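PmoF1 (Methylocystis sp. ATCC 49242, PDB 6P1E) binds copper(II) through a PCuAC domain, here as a dimer, and probably serves methane-oxidizing bacteria as a copper chaperone. Local coordinates at residues Val44-Lys47 / Ser53-Ile56; Met103-Glu108 / Val113-Ala118. One frame throughout, in Å; residues are numbered along the deposited sequence.

Contact 1 (Val44-Lys47 / Ser53-Ile56)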
# COMPACT_ATOMS: atom_id res chain seq x y z
N VAL B 44 15.74 11.39 -1.22
CA VAL B 44 17.18 11.21 -1.04
C VAL B 44 17.56 10.77 0.38
O VAL B 44 18.62 10.18 0.58
CB VAL B 44 17.95 12.50 -1.37
CG1 VAL B 44 17.77 12.86 -2.84
CG2 VAL B 44 17.50 13.65 -0.48
N ALA B 45 16.70 11.05 1.34
CA ALA B 45 16.98 10.68 2.72
C ALA B 45 15.72 10.52 3.55
O ALA B 45 14.67 11.10 3.25
CB ALA B 45 17.90 11.71 3.37
N VAL B 46 15.83 9.72 4.61
CA VAL B 46 14.76 9.53 5.57
C VAL B 46 15.35 9.62 6.97
O VAL B 46 16.36 8.99 7.27
CB VAL B 46 14.05 8.17 5.38
CG1 VAL B 46 13.06 7.89 6.51
CG2 VAL B 46 13.35 8.12 4.03
N LYS B 47 14.72 10.43 7.82
CA LYS B 47 15.16 10.58 9.20
C LYS B 47 14.09 10.03 10.15
O LYS B 47 12.91 10.35 10.01
CB LYS B 47 15.45 12.05 9.51
CG LYS B 47 16.59 12.63 8.69
CD LYS B 47 16.91 14.06 9.08
CE LYS B 47 15.83 15.03 8.64
NZ LYS B 47 16.16 16.43 8.99
N SER B 53 18.97 4.11 11.90
CA SER B 53 19.19 4.74 10.60
C SER B 53 18.14 4.27 9.60
O SER B 53 17.43 3.29 9.85
CB SER B 53 20.59 4.41 10.07
OG SER B 53 20.72 3.03 9.77
N ALA B 54 18.07 4.96 8.47
CA ALA B 54 17.17 4.60 7.39
C ALA B 54 17.94 4.58 6.07
O ALA B 54 18.66 5.52 5.76
CB ALA B 54 16.01 5.56 7.31
N VAL B 55 17.78 3.49 5.32
CA VAL B 55 18.48 3.31 4.05
C VAL B 55 17.48 3.16 2.92
O VAL B 55 16.63 2.26 2.95
CB VAL B 55 19.42 2.09 4.09
CG1 VAL B 55 20.07 1.85 2.73
CG2 VAL B 55 20.49 2.27 5.16
N ILE B 56 17.57 4.04 1.93
CA ILE B 56 16.64 4.00 0.81
C ILE B 56 17.12 2.99 -0.23
O ILE B 56 18.28 2.99 -0.63
CB ILE B 56 16.49 5.38 0.15
CG1 ILE B 56 16.18 6.43 1.22
CG2 ILE B 56 15.40 5.35 -0.91
CD1 ILE B 56 16.12 7.85 0.71
O HOH W 1 18.24 8.04 4.63
O HOH W 2 18.64 8.15 8.73
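Val-46 meets Ala-54 and Ile-56 where strands 41-47 and 51-57 run near antiparallel without pairing, the axes of the two segments coming no nearer than 6.4 Å, too far for backbone bonds to pass directly between them. Water does the polar work instead. One molecule accepts from Val-46 N and donates to Ala-54 O at 2.8 Å; a second donates to Val-46 O, also at 2.8 Å, and accepts a longer bond, 3.3 Å, from Ala-54 N. The backbone N-H and C=O of Val-46 are thus linked to the C=O and N-H of Ala-54 by two waters. The apolar contacts lie beside them. Ala-54 CB sits 3.8 Å from Val-46 CB and as near to CG1, while the other Val-46 branch, CG2, faces Ile-56 CG1 at 4.3 Å. Ile-56 is extended at chi2 (175°), which carries CD1 across to the Val-44/Ala-45 peptide, 3.3 Å from Ala-45 N. That peptide belongs to a classic beta bulge, in which Val-44 and Ala-45 both face Val-106. Val-86 of strand 75-91 touches both Val-46 and Ala-54. The chemistry is that of a seam between unpaired strands: aliphatic side chains fill one part, and water satisfies peptide groups that the other strand cannot reach.

Contact 2 (Met103-Glu108 / Val113-Ala118)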
# COMPACT_ATOMS: atom_id res chain seq x y z
N MET B 103 8.32 10.20 11.02
CA MET B 103 9.47 10.16 10.13
C MET B 103 9.54 11.48 9.38
O MET B 103 8.53 12.15 9.22
CB MET B 103 9.37 9.00 9.14
CG MET B 103 9.06 7.64 9.75
SD MET B 103 8.63 6.41 8.49
CE MET B 103 10.11 6.41 7.49
N THR B 104 10.73 11.82 8.91
CA THR B 104 10.90 12.96 8.03
C THR B 104 11.44 12.47 6.71
O THR B 104 12.50 11.85 6.65
CB THR B 104 11.86 14.02 8.63
OG1 THR B 104 11.39 14.43 9.92
CG2 THR B 104 11.96 15.23 7.71
N LEU B 105 10.69 12.73 5.64
CA LEU B 105 11.14 12.41 4.30
C LEU B 105 11.82 13.64 3.73
O LEU B 105 11.31 14.75 3.86
CB LEU B 105 9.98 11.97 3.41
CG LEU B 105 9.09 10.85 3.95
CD1 LEU B 105 7.98 10.54 2.96
CD2 LEU B 105 9.90 9.60 4.27
N VAL B 106 12.97 13.44 3.09
CA VAL B 106 13.74 14.53 2.52
C VAL B 106 13.79 14.38 1.01
O VAL B 106 14.36 13.41 0.49
CB VAL B 106 15.17 14.58 3.09
CG1 VAL B 106 15.90 15.82 2.58
CG2 VAL B 106 15.14 14.57 4.61
N PHE B 107 13.18 15.33 0.31
CA PHE B 107 13.19 15.35 -1.15
C PHE B 107 14.19 16.39 -1.63
O PHE B 107 14.31 17.46 -1.04
CB PHE B 107 11.79 15.65 -1.68
CG PHE B 107 10.76 14.62 -1.31
CD1 PHE B 107 10.61 13.47 -2.07
CD2 PHE B 107 9.97 14.79 -0.19
CE1 PHE B 107 9.67 12.51 -1.73
CE2 PHE B 107 9.03 13.83 0.16
CZ PHE B 107 8.88 12.70 -0.61
N GLU B 108 14.91 16.06 -2.70
CA GLU B 108 15.98 16.93 -3.19
C GLU B 108 15.50 18.35 -3.49
O GLU B 108 16.17 19.32 -3.14
CB GLU B 108 16.63 16.35 -4.45
CG GLU B 108 17.80 17.19 -4.97
CD GLU B 108 18.49 16.59 -6.18
OE1 GLU B 108 17.81 15.89 -6.97
OE2 GLU B 108 19.70 16.82 -6.35
N VAL B 113 9.37 16.85 4.70
CA VAL B 113 8.00 16.73 5.19
C VAL B 113 7.96 15.71 6.32
O VAL B 113 8.52 14.62 6.20
CB VAL B 113 7.01 16.34 4.05
CG1 VAL B 113 7.39 15.01 3.41
CG2 VAL B 113 5.58 16.29 4.59
N VAL B 114 7.33 16.08 7.43
CA VAL B 114 7.16 15.16 8.55
C VAL B 114 5.87 14.38 8.37
O VAL B 114 4.81 14.96 8.09
CB VAL B 114 7.14 15.91 9.90
CG1 VAL B 114 6.89 14.94 11.05
CG2 VAL B 114 8.44 16.66 10.11
N ILE B 115 5.96 13.07 8.53
CA ILE B 115 4.82 12.19 8.35
C ILE B 115 4.65 11.29 9.57
O ILE B 115 5.56 11.15 10.38
CB ILE B 115 4.98 11.30 7.10
CG1 ILE B 115 6.16 10.34 7.25
CG2 ILE B 115 5.16 12.18 5.86
CD1 ILE B 115 6.24 9.29 6.17
N ASP B 116 3.46 10.70 9.68
CA ASP B 116 3.19 9.69 10.68
C ASP B 116 2.84 8.41 9.94
O ASP B 116 1.78 8.31 9.32
CB ASP B 116 2.06 10.13 11.61
CG ASP B 116 1.80 9.13 12.73
OD1 ASP B 116 2.76 8.44 13.13
OD2 ASP B 116 0.65 9.06 13.20
N ALA B 117 3.75 7.44 9.98
CA ALA B 117 3.56 6.19 9.25
C ALA B 117 2.77 5.21 10.09
O ALA B 117 3.02 5.05 11.29
CB ALA B 117 4.90 5.60 8.86
N ALA B 118 1.79 4.57 9.47
CA ALA B 118 0.98 3.59 10.17
C ALA B 118 1.73 2.25 10.21
O ALA B 118 2.49 1.93 9.31
CB ALA B 118 -0.35 3.48 9.50
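Ile-115 faces Met-103 in a hydrogen-bonded pair of the antiparallel hairpin, and its side chain reaches across to two residues of the partner strand. Its CB places CG1 between the backbone N and the carbonyl carbon (chi1 65°), bringing that carbon to 3.6 Å from Met-103 O and 4.0 Å from Met-103 CB. From there the chain extends to CD1, which ends 3.9 Å from Leu-105 CD1, the two side chains crossing at about a right angle. Cut back to an alanine, the residue would lose CG1 and CD1, which would probably leave Leu-105 CD1 without its partner across the strands and open a gap beside Met-103 CB. In the backbone, Ile-115 N gives Met-103 O a nearly straight bond of 2.8 Å (173° at the hydrogen); Met-103 N returns a bond to Ile-115 O, and Leu-105 and Val-113 exchange two more, somewhat more bent. The same face continues at both ends: Met-103 SD rests 3.8 Å from Ala-117 CB, and Val-113 CG1 meets the Phe-107 ring at its edge, 3.8 Å from CE2. Phe-29 touches Met-103, Ile-115 and Ala-117. On the other face, Val-114 CG2 lies 3.7 Å from Thr-104 OG1. Direct bonds thus zip the backbones together, while one face supplies aliphatic, sulfur and aromatic groups to the hydrophobic core.

The two contacts illustrate how one beta fold joins strands in different ways according to place. Contact 2 is a buried hairpin pairing within the sheet, its strands bonded directly; contact 1 is only partly buried and lies at a gap between strands that do not pair, with water as intermediary. Strand 41-47 ties them together, because it pairs with strand 100-107: Lys-47 O and Thr-104 N, 2.8 Å apart, probably form a hydrogen bond, as do Ala-45 O and Val-106 N. Val-46 of contact 1 also packs against contact 2, its CG1 on Met-103 CE and its CG2 on Leu-105 CD2. In contact 2 the Ala-117 side chain lies about 10 Å from a bound copper.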